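Local coordinates for probable oxidoreductase protein (Rhizobium etli, PDB 4FB5) that is probably an oxidoreductase of the GFO/IDH/MocA family that binds a nucleotide cofactor through a Rossmann-fold domain, at residues Y154-V159 with K346-R351; L69-A74 with E80-D85; S292-Q297 with Q315-I320; E135-T140 with V365-G370. One frame throughout, in Å; residues are numbered along the deposited sequence.

Contact 1 (Y154-V159 with K346-R351); sequences YIQNPV and KIIECR
Gln-156 and Glu-349 bring the two backbones closest, their CA atoms 6.2 Å apart where a 3-10 turn before helix 158-168 lies against helix 344-358. CB and CG of Gln-156 do the packing. Its CB meets the Ile-348 CG2 methyl at 3.4 Å, the two side chains sliding past each other in opposite directions. With CG beside the backbone N (chi1 -54°), the Gln-156 and Glu-349 side chains cross at about a right angle, Gln-156 CG lying 3.7 Å from Glu-349 CB. Pro-158 adds a lighter touch, its ring CD 4.1 Å from Ile-348 CD1. Asn-157 stays out of this packing and caps the following helix, its OD1 accepting from Val-159 N at 2.9 Å. Replacing Gln-156 by an alanine would probably leave Glu-349 CB without its packing partner and open a gap against the helix. The Glu-349 chain extends beyond CG, and its OE1 accepts from Trp-122. The two segments are thus held together by buried aliphatic surface, whereas the carboxylate of Glu-349 looks to Trp-122, and at long range to Lys-346, for its polar partners, which probably offsets the cost of burying it.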
loop_
_atom_site.group_PDB
_atom_site.type_symbol
_atom_site.label_atom_id
_atom_site.label_comp_id
_atom_site.label_asym_id
_atom_site.label_seq_id
_atom_site.Cartn_x
_atom_site.Cartn_y
_atom_site.Cartn_z
ATOM N N TYR A 154 15.805 -16.311 -5.724
ATOM C CA TYR A 154 14.474 -15.930 -5.269
ATOM C C TYR A 154 13.790 -17.038 -4.458
ATOM O O TYR A 154 13.222 -16.751 -3.395
ATOM C CB TYR A 154 13.642 -15.422 -6.442
ATOM C CG TYR A 154 14.281 -14.179 -6.954
ATOM C CD1 TYR A 154 14.396 -13.054 -6.138
ATOM C CD2 TYR A 154 14.807 -14.114 -8.208
ATOM C CE1 TYR A 154 14.987 -11.919 -6.573
ATOM C CE2 TYR A 154 15.430 -12.964 -8.656
ATOM C CZ TYR A 154 15.510 -11.872 -7.835
ATOM O OH TYR A 154 16.122 -10.717 -8.274
ATOM N N ILE A 155 13.897 -18.276 -4.963
ATOM C CA ILE A 155 13.536 -19.553 -4.283
ATOM C C ILE A 155 13.881 -19.637 -2.809
ATOM O O ILE A 155 13.169 -20.281 -2.063
ATOM C CB ILE A 155 14.253 -20.762 -4.961
ATOM C CG1 ILE A 155 13.788 -20.955 -6.386
ATOM C CG2 ILE A 155 13.996 -22.038 -4.295
ATOM C CD1 ILE A 155 12.370 -20.467 -6.655
ATOM N N GLN A 156 14.958 -18.998 -2.371
ATOM C CA GLN A 156 15.426 -19.194 -1.009
ATOM C C GLN A 156 14.867 -18.235 0.015
ATOM O O GLN A 156 15.131 -18.395 1.212
ATOM C CB GLN A 156 16.955 -19.094 -0.934
ATOM C CG GLN A 156 17.740 -19.965 -1.838
ATOM C CD GLN A 156 17.502 -21.425 -1.628
ATOM O OE1 GLN A 156 17.660 -22.217 -2.565
ATOM N NE2 GLN A 156 17.126 -21.813 -0.402
ATOM N N ASN A 157 14.137 -17.219 -0.426
ATOM C CA ASN A 157 13.493 -16.271 0.502
ATOM C C ASN A 157 12.712 -17.071 1.507
ATOM O O ASN A 157 12.000 -17.976 1.122
ATOM C CB ASN A 157 12.542 -15.367 -0.277
ATOM C CG ASN A 157 11.954 -14.212 0.555
ATOM O OD1 ASN A 157 11.920 -14.230 1.788
ATOM N ND2 ASN A 157 11.443 -13.212 -0.150
ATOM N N PRO A 158 12.862 -16.762 2.794
ATOM C CA PRO A 158 12.035 -17.369 3.824
ATOM C C PRO A 158 10.537 -17.225 3.587
ATOM O O PRO A 158 9.764 -18.182 3.892
ATOM C CB PRO A 158 12.410 -16.589 5.084
ATOM C CG PRO A 158 13.821 -16.193 4.870
ATOM C CD PRO A 158 13.925 -15.912 3.386
ATOM N N VAL A 159 10.114 -16.074 3.068
ATOM C CA VAL A 159 8.692 -15.851 2.797
ATOM C C VAL A 159 8.237 -16.899 1.799
ATOM O O VAL A 159 7.159 -17.454 1.890
ATOM C CB VAL A 159 8.450 -14.401 2.260
ATOM C CG1 VAL A 159 7.126 -14.282 1.494
ATOM C CG2 VAL A 159 8.598 -13.379 3.421
ATOM N N LYS A 346 21.485 -14.972 -1.111
ATOM C CA LYS A 346 22.591 -15.715 -1.656
ATOM C C LYS A 346 23.254 -16.549 -0.565
ATOM O O LYS A 346 23.745 -17.637 -0.852
ATOM C CB LYS A 346 23.620 -14.814 -2.331
ATOM C CG LYS A 346 24.246 -15.443 -3.601
ATOM C CD LYS A 346 23.216 -15.560 -4.728
ATOM C CE LYS A 346 23.710 -16.345 -5.939
ATOM N NZ LYS A 346 22.854 -16.059 -7.164
ATOM N N ILE A 347 23.240 -16.056 0.671
ATOM C CA ILE A 347 23.806 -16.760 1.820
ATOM C C ILE A 347 23.028 -18.060 2.082
ATOM O O ILE A 347 23.609 -19.127 2.287
ATOM C CB ILE A 347 23.739 -15.878 3.086
ATOM C CG1 ILE A 347 24.608 -14.634 2.948
ATOM C CG2 ILE A 347 24.100 -16.677 4.319
ATOM C CD1 ILE A 347 24.476 -13.643 4.113
ATOM N N ILE A 348 21.701 -17.967 2.063
ATOM C CA ILE A 348 20.834 -19.128 2.225
ATOM C C ILE A 348 21.097 -20.121 1.087
ATOM O O ILE A 348 21.295 -21.306 1.321
ATOM C CB ILE A 348 19.390 -18.668 2.234
ATOM C CG1 ILE A 348 19.114 -17.893 3.520
ATOM C CG2 ILE A 348 18.440 -19.820 2.070
ATOM C CD1 ILE A 348 17.913 -16.958 3.457
ATOM N N GLU A 349 21.123 -19.648 -0.152
ATOM C CA GLU A 349 21.453 -20.537 -1.278
ATOM C C GLU A 349 22.833 -21.216 -1.095
ATOM O O GLU A 349 22.981 -22.387 -1.346
ATOM C CB GLU A 349 21.409 -19.763 -2.586
ATOM C CG GLU A 349 21.697 -20.603 -3.803
ATOM C CD GLU A 349 21.472 -19.845 -5.097
ATOM O OE1 GLU A 349 22.494 -19.358 -5.636
ATOM O OE2 GLU A 349 20.287 -19.731 -5.554
ATOM N N CYS A 350 23.827 -20.457 -0.651
ATOM C CA CYS A 350 25.121 -20.991 -0.301
ATOM C C CYS A 350 24.961 -22.084 0.767
ATOM O O CYS A 350 25.483 -23.205 0.637
ATOM C CB CYS A 350 26.029 -19.869 0.200
ATOM S SG CYS A 350 27.634 -20.477 0.755
ATOM N N ARG A 351 24.208 -21.768 1.810
ATOM C CA ARG A 351 23.956 -22.774 2.806
ATOM C C ARG A 351 23.364 -24.001 2.118
ATOM O O ARG A 351 23.901 -25.094 2.264
ATOM C CB ARG A 351 23.093 -22.255 3.956
ATOM C CG ARG A 351 22.766 -23.294 5.017
ATOM C CD ARG A 351 24.017 -23.800 5.694
ATOM N NE ARG A 351 23.835 -25.048 6.462
ATOM C CZ ARG A 351 23.906 -26.292 5.961
ATOM N NH1 ARG A 351 24.125 -26.491 4.662
ATOM N NH2 ARG A 351 23.741 -27.346 6.760
#

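Contact 2 (L69-A74 with E80-D85); sequences LAEARA and EKATAD
Ala-82 pushes its methyl into the side of helix 70-77, in the notch between Ala-70 and Ala-74, one turn apart. Its CB lies 3.8 Å from Ala-70 CB and 4.0 Å from Ala-74 CB, and it also reaches the helix backbone, 3.6 Å from Glu-71 N. With three alanines meeting, nothing longer than a methyl separates the two elements, and the axes of helix 70-74 and strand 81-83 approach to 7.3 Å, running nearly antiparallel at 152°. Ala-70 CB also rests 3.6 Å from the carbonyl oxygen Thr-83 O, which carries the close packing one residue further along the strand.

The solvent side is looser. Glu-71 is exposed, its CG 3.8 Å from Ala-82 CB, and a bend at chi2 (113°) turns CD and OE2 back over the same methyl, each 4.0 Å from Ala-82 CB, without any polar partner across the contact. On the strand, Thr-83 and Lys-81 direct their CB atoms away from the helix: Thr-83 OG1 bonds to His-61, and Lys-81 NZ forms a salt bridge with Glu-94. Strand 81-83 lies at one end of the parallel sheet, next to strand 58-63, to which it is linked by helix 70-77; the arrangement is a beta-alpha-beta crossover of the Rossmann fold.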
loop_
_atom_site.group_PDB
_atom_site.type_symbol
_atom_site.label_atom_id
_atom_site.label_comp_id
_atom_site.label_asym_id
_atom_site.label_seq_id
_atom_site.Cartn_x
_atom_site.Cartn_y
_atom_site.Cartn_z
ATOM N N LEU A 69 43.738 -7.647 -12.501
ATOM C CA LEU A 69 43.057 -6.875 -11.481
ATOM C C LEU A 69 42.588 -7.906 -10.475
ATOM O O LEU A 69 42.122 -7.576 -9.384
ATOM C CB LEU A 69 41.864 -6.126 -12.075
ATOM C CG LEU A 69 40.489 -6.492 -11.516
ATOM C CD1 LEU A 69 39.392 -5.722 -12.236
ATOM C CD2 LEU A 69 40.250 -7.991 -11.615
ATOM N N ALA A 70 42.730 -9.169 -10.865
ATOM C CA ALA A 70 42.393 -10.291 -10.004
ATOM C C ALA A 70 43.079 -10.124 -8.659
ATOM O O ALA A 70 42.480 -10.381 -7.615
ATOM C CB ALA A 70 42.806 -11.601 -10.655
ATOM N N GLU A 71 44.336 -9.687 -8.680
ATOM C CA GLU A 71 45.044 -9.434 -7.411
ATOM C C GLU A 71 44.438 -8.301 -6.563
ATOM O O GLU A 71 44.543 -8.317 -5.337
ATOM C CB GLU A 71 46.543 -9.198 -7.637
ATOM C CG GLU A 71 47.416 -10.446 -7.397
ATOM C CD GLU A 71 48.085 -10.981 -8.679
ATOM O OE1 GLU A 71 48.051 -10.271 -9.716
ATOM O OE2 GLU A 71 48.656 -12.100 -8.641
ATOM N N ALA A 72 43.805 -7.336 -7.224
ATOM C CA ALA A 72 43.128 -6.232 -6.543
ATOM C C ALA A 72 41.861 -6.716 -5.847
ATOM O O ALA A 72 41.673 -6.462 -4.654
ATOM C CB ALA A 72 42.795 -5.114 -7.537
ATOM N N ARG A 73 41.006 -7.410 -6.605
ATOM C CA ARG A 73 39.749 -7.946 -6.098
ATOM C C ARG A 73 39.998 -9.020 -5.059
ATOM O O ARG A 73 39.211 -9.183 -4.116
ATOM C CB ARG A 73 38.927 -8.553 -7.231
ATOM C CG ARG A 73 38.417 -7.567 -8.260
ATOM C CD ARG A 73 37.268 -6.710 -7.750
ATOM N NE ARG A 73 36.813 -5.820 -8.809
ATOM C CZ ARG A 73 35.695 -5.106 -8.769
ATOM N NH1 ARG A 73 34.892 -5.159 -7.700
ATOM N NH2 ARG A 73 35.375 -4.338 -9.807
ATOM N N ALA A 74 41.099 -9.740 -5.253
ATOM C CA ALA A 74 41.557 -10.777 -4.336
ATOM C C ALA A 74 41.739 -10.248 -2.909
ATOM O O ALA A 74 41.441 -10.941 -1.936
ATOM C CB ALA A 74 42.862 -11.380 -4.852
ATOM N N GLU A 80 43.142 -15.979 -1.060
ATOM C CA GLU A 80 44.583 -16.180 -0.917
ATOM C C GLU A 80 45.327 -16.004 -2.244
ATOM O O GLU A 80 46.259 -15.204 -2.337
ATOM C CB GLU A 80 44.861 -17.539 -0.250
ATOM C CG GLU A 80 44.409 -17.582 1.240
ATOM C CD GLU A 80 44.109 -18.994 1.801
ATOM O OE1 GLU A 80 44.781 -19.975 1.401
ATOM O OE2 GLU A 80 43.211 -19.122 2.677
ATOM N N LYS A 81 44.873 -16.698 -3.276
ATOM C CA LYS A 81 45.511 -16.643 -4.578
ATOM C C LYS A 81 44.629 -15.928 -5.597
ATOM O O LYS A 81 43.411 -16.041 -5.533
ATOM C CB LYS A 81 45.797 -18.066 -5.080
ATOM C CG LYS A 81 46.669 -18.896 -4.150
ATOM C CD LYS A 81 46.417 -20.380 -4.329
ATOM C CE LYS A 81 46.692 -21.113 -3.018
ATOM N NZ LYS A 81 46.482 -22.568 -3.225
ATOM N N ALA A 82 45.267 -15.208 -6.527
ATOM C CA ALA A 82 44.648 -14.690 -7.763
ATOM C C ALA A 82 45.254 -15.400 -9.023
ATOM O O ALA A 82 46.180 -16.220 -8.878
ATOM C CB ALA A 82 44.850 -13.198 -7.841
ATOM N N THR A 83 44.713 -15.108 -10.222
ATOM C CA THR A 83 45.225 -15.538 -11.556
ATOM C C THR A 83 44.265 -15.069 -12.621
ATOM O O THR A 83 43.124 -14.745 -12.318
ATOM C CB THR A 83 45.312 -17.068 -11.784
ATOM O OG1 THR A 83 44.329 -17.733 -10.985
ATOM C CG2 THR A 83 46.738 -17.625 -11.497
ATOM N N ALA A 84 44.715 -15.048 -13.872
ATOM C CA ALA A 84 43.839 -14.689 -14.994
ATOM C C ALA A 84 43.665 -15.889 -15.934
ATOM O O ALA A 84 43.132 -15.778 -17.038
ATOM C CB ALA A 84 44.359 -13.452 -15.730
ATOM N N ASP A 85 44.129 -17.036 -15.450
ATOM C CA ASP A 85 43.875 -18.310 -16.078
ATOM C C ASP A 85 42.887 -19.076 -15.189
ATOM O O ASP A 85 43.196 -19.427 -14.042
ATOM C CB ASP A 85 45.198 -19.080 -16.263
ATOM C CG ASP A 85 44.998 -20.516 -16.794
ATOM O OD1 ASP A 85 43.830 -20.966 -16.977
ATOM O OD2 ASP A 85 46.025 -21.200 -17.021
#

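Contact 3 (S292-Q297 with Q315-I320); sequences SILYDQ and QGFRKI
The large mixed sheet that follows the Rossmann domain places strand 302-307 between strands 291-296 and 316-321, and Phe-317 reaches over this middle strand to meet Leu-294 and Ser-292. The nearest CA atoms, those of Ser-292 and Phe-317, are 8.0 Å apart, so side chains alone make the contact. Leu-294 lays its CD1 methyl over one face of the phenyl ring, a CH-pi contact 3.9 Å from the centroid and 18° off the ring normal. The methyl is displaced toward the rim, and chi1 of Leu-294 (-49°) sets its CG 3.6 Å from Phe-317 CE1. The two side chains cross at about a right angle. Ser-292 CB approaches the same end of the ring obliquely, 3.9 Å from Phe-317 CZ, while its OG bonds to Trp-276 O of the fourth subunit. Tyr-306 on the middle strand meets the ring edge-to-face. Exchange of Phe-317 for a serine is likely to strip the Leu-294 methyl of its aromatic support and open a gap beside Ser-292. Phe-317 also packs on Gly-277 of the fourth subunit, and its strand pairs antiparallel with one of the third. Dispersion and CH-pi contact thus join the two strands, leaving the serine hydroxyl to serve the subunit interface.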
loop_
_atom_site.group_PDB
_atom_site.type_symbol
_atom_site.label_atom_id
_atom_site.label_comp_id
_atom_site.label_asym_id
_atom_site.label_seq_id
_atom_site.Cartn_x
_atom_site.Cartn_y
_atom_site.Cartn_z
ATOM N N SER A 292 -6.223 -17.487 -1.139
ATOM C CA SER A 292 -5.277 -16.872 -2.087
ATOM C C SER A 292 -3.992 -16.380 -1.436
ATOM O O SER A 292 -3.949 -16.074 -0.237
ATOM C CB SER A 292 -5.958 -15.688 -2.777
ATOM O OG SER A 292 -7.272 -16.016 -3.173
ATOM N N ILE A 293 -2.955 -16.269 -2.247
ATOM C CA ILE A 293 -1.697 -15.649 -1.810
ATOM C C ILE A 293 -1.165 -14.613 -2.818
ATOM O O ILE A 293 -1.171 -14.869 -4.031
ATOM C CB ILE A 293 -0.666 -16.730 -1.573
ATOM C CG1 ILE A 293 -0.983 -17.435 -0.268
ATOM C CG2 ILE A 293 0.716 -16.150 -1.539
ATOM C CD1 ILE A 293 -0.656 -18.936 -0.234
ATOM N N LEU A 294 -0.713 -13.474 -2.296
ATOM C CA LEU A 294 -0.032 -12.426 -3.041
ATOM C C LEU A 294 1.364 -12.223 -2.485
ATOM O O LEU A 294 1.554 -12.256 -1.255
ATOM C CB LEU A 294 -0.799 -11.120 -2.942
ATOM C CG LEU A 294 -2.309 -11.226 -3.226
ATOM C CD1 LEU A 294 -2.997 -9.887 -3.123
ATOM C CD2 LEU A 294 -2.709 -11.955 -4.586
ATOM N N TYR A 295 2.348 -12.031 -3.388
ATOM C CA TYR A 295 3.713 -11.754 -3.012
ATOM C C TYR A 295 4.325 -10.823 -4.029
ATOM O O TYR A 295 3.979 -10.894 -5.165
ATOM C CB TYR A 295 4.509 -13.047 -2.937
ATOM C CG TYR A 295 5.984 -12.808 -2.820
ATOM C CD1 TYR A 295 6.569 -12.451 -1.611
ATOM C CD2 TYR A 295 6.773 -12.830 -3.942
ATOM C CE1 TYR A 295 7.956 -12.164 -1.529
ATOM C CE2 TYR A 295 8.112 -12.508 -3.877
ATOM C CZ TYR A 295 8.683 -12.215 -2.687
ATOM O OH TYR A 295 9.986 -12.052 -2.702
ATOM N N ASP A 296 5.238 -9.962 -3.607
ATOM C CA ASP A 296 5.881 -8.993 -4.469
ATOM C C ASP A 296 7.315 -8.739 -3.977
ATOM O O ASP A 296 7.482 -8.075 -2.937
ATOM C CB ASP A 296 5.143 -7.669 -4.432
ATOM C CG ASP A 296 5.554 -6.727 -5.603
ATOM O OD1 ASP A 296 4.629 -6.163 -6.253
ATOM O OD2 ASP A 296 6.787 -6.544 -5.876
ATOM N N GLN A 297 8.309 -9.228 -4.735
ATOM C CA GLN A 297 9.731 -9.068 -4.471
ATOM C C GLN A 297 10.187 -7.670 -4.035
ATOM O O GLN A 297 11.246 -7.524 -3.430
ATOM C CB GLN A 297 10.520 -9.428 -5.733
ATOM C CG GLN A 297 11.988 -9.689 -5.478
ATOM C CD GLN A 297 12.194 -10.881 -4.522
ATOM O OE1 GLN A 297 11.457 -11.889 -4.572
ATOM N NE2 GLN A 297 13.169 -10.768 -3.655
ATOM N N GLN A 315 -13.334 -10.868 6.443
ATOM C CA GLN A 315 -12.396 -11.521 5.597
ATOM C C GLN A 315 -11.556 -10.525 4.810
ATOM O O GLN A 315 -11.982 -9.389 4.521
ATOM C CB GLN A 315 -13.116 -12.567 4.739
ATOM C CG GLN A 315 -13.360 -13.841 5.614
ATOM C CD GLN A 315 -13.811 -15.086 4.864
ATOM O OE1 GLN A 315 -14.089 -16.089 5.510
ATOM N NE2 GLN A 315 -13.872 -15.046 3.517
ATOM N N GLY A 316 -10.344 -10.941 4.503
ATOM C CA GLY A 316 -9.541 -10.160 3.655
ATOM C C GLY A 316 -8.168 -10.685 3.779
ATOM O O GLY A 316 -7.873 -11.549 4.604
ATOM N N PHE A 317 -7.305 -10.139 2.949
ATOM C CA PHE A 317 -5.951 -10.599 2.904
ATOM C C PHE A 317 -5.218 -10.221 4.131
ATOM O O PHE A 317 -5.334 -9.079 4.572
ATOM C CB PHE A 317 -5.291 -9.894 1.739
ATOM C CG PHE A 317 -5.494 -10.588 0.463
ATOM C CD1 PHE A 317 -4.714 -11.680 0.144
ATOM C CD2 PHE A 317 -6.509 -10.182 -0.405
ATOM C CE1 PHE A 317 -4.905 -12.354 -1.077
ATOM C CE2 PHE A 317 -6.703 -10.832 -1.590
ATOM C CZ PHE A 317 -5.853 -11.929 -1.949
ATOM N N ARG A 318 -4.392 -11.114 4.647
ATOM C CA ARG A 318 -3.565 -10.684 5.737
ATOM C C ARG A 318 -2.182 -10.413 5.314
ATOM O O ARG A 318 -1.558 -11.263 4.687
ATOM C CB ARG A 318 -3.525 -11.736 6.830
ATOM C CG ARG A 318 -4.358 -11.364 8.007
ATOM C CD ARG A 318 -4.159 -12.351 9.143
ATOM N NE ARG A 318 -4.367 -13.670 8.587
ATOM C CZ ARG A 318 -4.733 -14.705 9.295
ATOM N NH1 ARG A 318 -4.897 -14.532 10.608
ATOM N NH2 ARG A 318 -4.912 -15.875 8.674
ATOM N N LYS A 319 -1.670 -9.258 5.734
ATOM C CA LYS A 319 -0.290 -8.860 5.457
ATOM C C LYS A 319 0.636 -9.460 6.535
ATOM O O LYS A 319 0.686 -8.998 7.678
ATOM C CB LYS A 319 -0.184 -7.331 5.384
ATOM C CG LYS A 319 1.200 -6.781 4.901
ATOM C CD LYS A 319 1.013 -5.448 4.160
ATOM C CE LYS A 319 1.570 -4.308 4.921
ATOM N NZ LYS A 319 1.033 -2.974 4.456
ATOM N N ILE A 320 1.354 -10.502 6.168
ATOM C CA ILE A 320 2.190 -11.205 7.115
ATOM C C ILE A 320 3.661 -10.860 6.944
ATOM O O ILE A 320 4.219 -11.109 5.874
ATOM C CB ILE A 320 2.018 -12.713 6.900
ATOM C CG1 ILE A 320 0.559 -13.085 7.139
ATOM C CG2 ILE A 320 3.020 -13.535 7.798
ATOM C CD1 ILE A 320 0.267 -14.476 6.728
#

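Contact 4 (E135-T140 with V365-G370); sequences ERMLAT and VTFKDG
Leu-138 overlaps the first turn of helix 367-385 with its CD1 methyl, which lies 3.6 Å from Lys-368 N and 3.7 Å from Phe-367 CB. Its CG stands anti to the backbone N (chi1 177°), and this carries the branch out from helix 131-143 toward the other helix, where the methyl also comes within reach of Lys-368 CB. The Lys-368 chain then runs on, extended, away from the contact into solvent.

Phe-367 points toward helix 131-143, and its buried ring lies against Met-137. The ring has the backbone N of Leu-138 at its edge, near the ring plane, and the selenomethionine Met-137 along its CD1-CE1 side. Met-137 bends at its last torsion (chi3 65°), which brings CE round to 3.7 Å from Phe-367 CE1 in an oblique approach, while its CB lies 4.1 Å from the same ring atom. Ala-148 and Leu-150 of the neighbouring strand, together with Met-127, also pack against the ring.

The helix start that carries Phe-367 is capped by Thr-366. Its OG1 accepts from Asp-369 N at 3.0 Å in a nearly straight bond (165°), and more weakly from Lys-368 N. Val-365, just ahead of the cap, pairs its backbone with Leu-150 on the last strand of the parallel sheet. A C-terminal helix, capped at its start, thus packs back on the last helix of the Rossmann domain beside edge strand 148-150, consistent with the two-domain GFO/IDH/MocA architecture.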
loop_
_atom_site.group_PDB
_atom_site.type_symbol
_atom_site.label_atom_id
_atom_site.label_comp_id
_atom_site.label_asym_id
_atom_site.label_seq_id
_atom_site.Cartn_x
_atom_site.Cartn_y
_atom_site.Cartn_z
ATOM N N GLU A 135 22.394 -29.634 -22.215
ATOM C CA GLU A 135 22.378 -31.104 -22.205
ATOM C C GLU A 135 23.743 -31.634 -21.819
ATOM O O GLU A 135 23.867 -32.354 -20.833
ATOM C CB GLU A 135 21.941 -31.671 -23.557
ATOM C CG GLU A 135 20.527 -31.351 -23.905
ATOM C CD GLU A 135 20.060 -32.078 -25.140
ATOM O OE1 GLU A 135 20.424 -31.646 -26.257
ATOM O OE2 GLU A 135 19.303 -33.071 -25.002
ATOM N N ARG A 136 24.768 -31.209 -22.558
ATOM C CA ARG A 136 26.157 -31.568 -22.272
ATOM C C ARG A 136 26.549 -31.257 -20.857
ATOM O O ARG A 136 27.261 -32.035 -20.228
ATOM C CB ARG A 136 27.104 -30.838 -23.218
ATOM C CG ARG A 136 28.116 -31.775 -23.891
ATOM C CD ARG A 136 28.984 -31.077 -24.912
ATOM N NE ARG A 136 28.169 -30.393 -25.916
ATOM C CZ ARG A 136 28.324 -29.106 -26.236
ATOM N NH1 ARG A 136 29.268 -28.366 -25.641
ATOM N NH2 ARG A 136 27.532 -28.557 -27.151
HETATM N N MSE A 137 26.077 -30.132 -20.333
HETATM C CA MSE A 137 26.492 -29.770 -18.987
HETATM C C MSE A 137 25.938 -30.786 -17.996
HETATM O O MSE A 137 26.626 -31.213 -17.051
HETATM C CB MSE A 137 26.069 -28.356 -18.638
HETATM C CG MSE A 137 26.705 -27.268 -19.519
HETATM SE SE MSE A 137 25.996 -25.413 -19.212
HETATM C CE MSE A 137 26.634 -25.224 -17.374
ATOM N N LEU A 138 24.697 -31.199 -18.245
ATOM C CA LEU A 138 24.035 -32.139 -17.364
ATOM C C LEU A 138 24.673 -33.541 -17.453
ATOM O O LEU A 138 25.046 -34.152 -16.431
ATOM C CB LEU A 138 22.556 -32.188 -17.693
ATOM C CG LEU A 138 21.842 -33.223 -16.835
ATOM C CD1 LEU A 138 21.940 -32.912 -15.296
ATOM C CD2 LEU A 138 20.416 -33.395 -17.364
ATOM N N ALA A 139 24.793 -34.019 -18.698
ATOM C CA ALA A 139 25.457 -35.277 -18.994
ATOM C C ALA A 139 26.728 -35.301 -18.184
ATOM O O ALA A 139 26.896 -36.203 -17.337
ATOM C CB ALA A 139 25.737 -35.417 -20.474
ATOM N N THR A 140 27.585 -34.288 -18.355
ATOM C CA THR A 140 28.770 -34.240 -17.521
ATOM C C THR A 140 28.362 -34.471 -16.082
ATOM O O THR A 140 28.653 -35.531 -15.546
ATOM C CB THR A 140 29.546 -32.951 -17.601
ATOM O OG1 THR A 140 29.957 -32.713 -18.950
ATOM C CG2 THR A 140 30.755 -33.031 -16.707
ATOM N N VAL A 365 18.495 -25.900 -6.846
ATOM C CA VAL A 365 18.094 -26.231 -8.198
ATOM C C VAL A 365 19.297 -26.841 -8.883
ATOM O O VAL A 365 20.392 -26.262 -8.871
ATOM C CB VAL A 365 17.584 -25.021 -8.963
ATOM C CG1 VAL A 365 17.153 -25.418 -10.358
ATOM C CG2 VAL A 365 16.449 -24.378 -8.206
ATOM N N THR A 366 19.088 -28.037 -9.421
ATOM C CA THR A 366 20.154 -28.821 -9.994
ATOM C C THR A 366 20.088 -28.639 -11.462
ATOM O O THR A 366 19.026 -28.333 -12.036
ATOM C CB THR A 366 19.919 -30.347 -9.874
ATOM O OG1 THR A 366 18.747 -30.698 -10.638
ATOM C CG2 THR A 366 19.788 -30.789 -8.442
ATOM N N PHE A 367 21.208 -28.957 -12.079
ATOM C CA PHE A 367 21.299 -28.993 -13.501
ATOM C C PHE A 367 20.212 -29.812 -14.123
ATOM O O PHE A 367 19.816 -29.551 -15.252
ATOM C CB PHE A 367 22.668 -29.512 -13.900
ATOM C CG PHE A 367 23.756 -28.469 -13.811
ATOM C CD1 PHE A 367 24.840 -28.506 -14.682
ATOM C CD2 PHE A 367 23.686 -27.438 -12.858
ATOM C CE1 PHE A 367 25.845 -27.552 -14.598
ATOM C CE2 PHE A 367 24.680 -26.492 -12.757
ATOM C CZ PHE A 367 25.766 -26.536 -13.633
ATOM N N LYS A 368 19.723 -30.796 -13.392
ATOM C CA LYS A 368 18.691 -31.628 -13.948
ATOM C C LYS A 368 17.407 -30.817 -14.056
ATOM O O LYS A 368 16.760 -30.813 -15.090
ATOM C CB LYS A 368 18.472 -32.887 -13.100
ATOM C CG LYS A 368 17.474 -33.889 -13.761
ATOM C CD LYS A 368 17.084 -35.010 -12.804
ATOM C CE LYS A 368 16.157 -35.995 -13.519
ATOM N NZ LYS A 368 15.523 -36.949 -12.543
ATOM N N ASP A 369 17.058 -30.105 -12.985
ATOM C CA ASP A 369 15.866 -29.281 -12.977
ATOM C C ASP A 369 16.013 -27.966 -13.761
ATOM O O ASP A 369 15.045 -27.503 -14.395
ATOM C CB ASP A 369 15.431 -29.054 -11.556
ATOM C CG ASP A 369 14.745 -30.282 -10.959
ATOM O OD1 ASP A 369 13.856 -30.845 -11.645
ATOM O OD2 ASP A 369 15.089 -30.656 -9.803
ATOM N N GLY A 370 17.229 -27.410 -13.763
ATOM C CA GLY A 370 17.504 -26.218 -14.550
ATOM C C GLY A 370 17.374 -26.476 -16.035
ATOM O O GLY A 370 16.827 -25.640 -16.803
#

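Overall arrangement
Contact 2 packs a helix on the edge strand of the Rossmann sheet, whereas contact 3 lies in the large mixed sheet on the far side of the chain's centre, with 46 Å between the two centres. Contacts 1 and 4 lie between these extremes, where helices 344-358 and 367-385, consecutive in the chain, return to earlier segments; their centres are 20 Å apart and their nearest atoms about 5 Å. Contact 1 touches contact 3 directly, with Val-159 CG1 3.6 Å from Tyr-295 CD1. It is also linked through Lys-346 to Glu-124, which begins a Glu-Lys-Pro sequence; in this family that sequence lies near the probable active site.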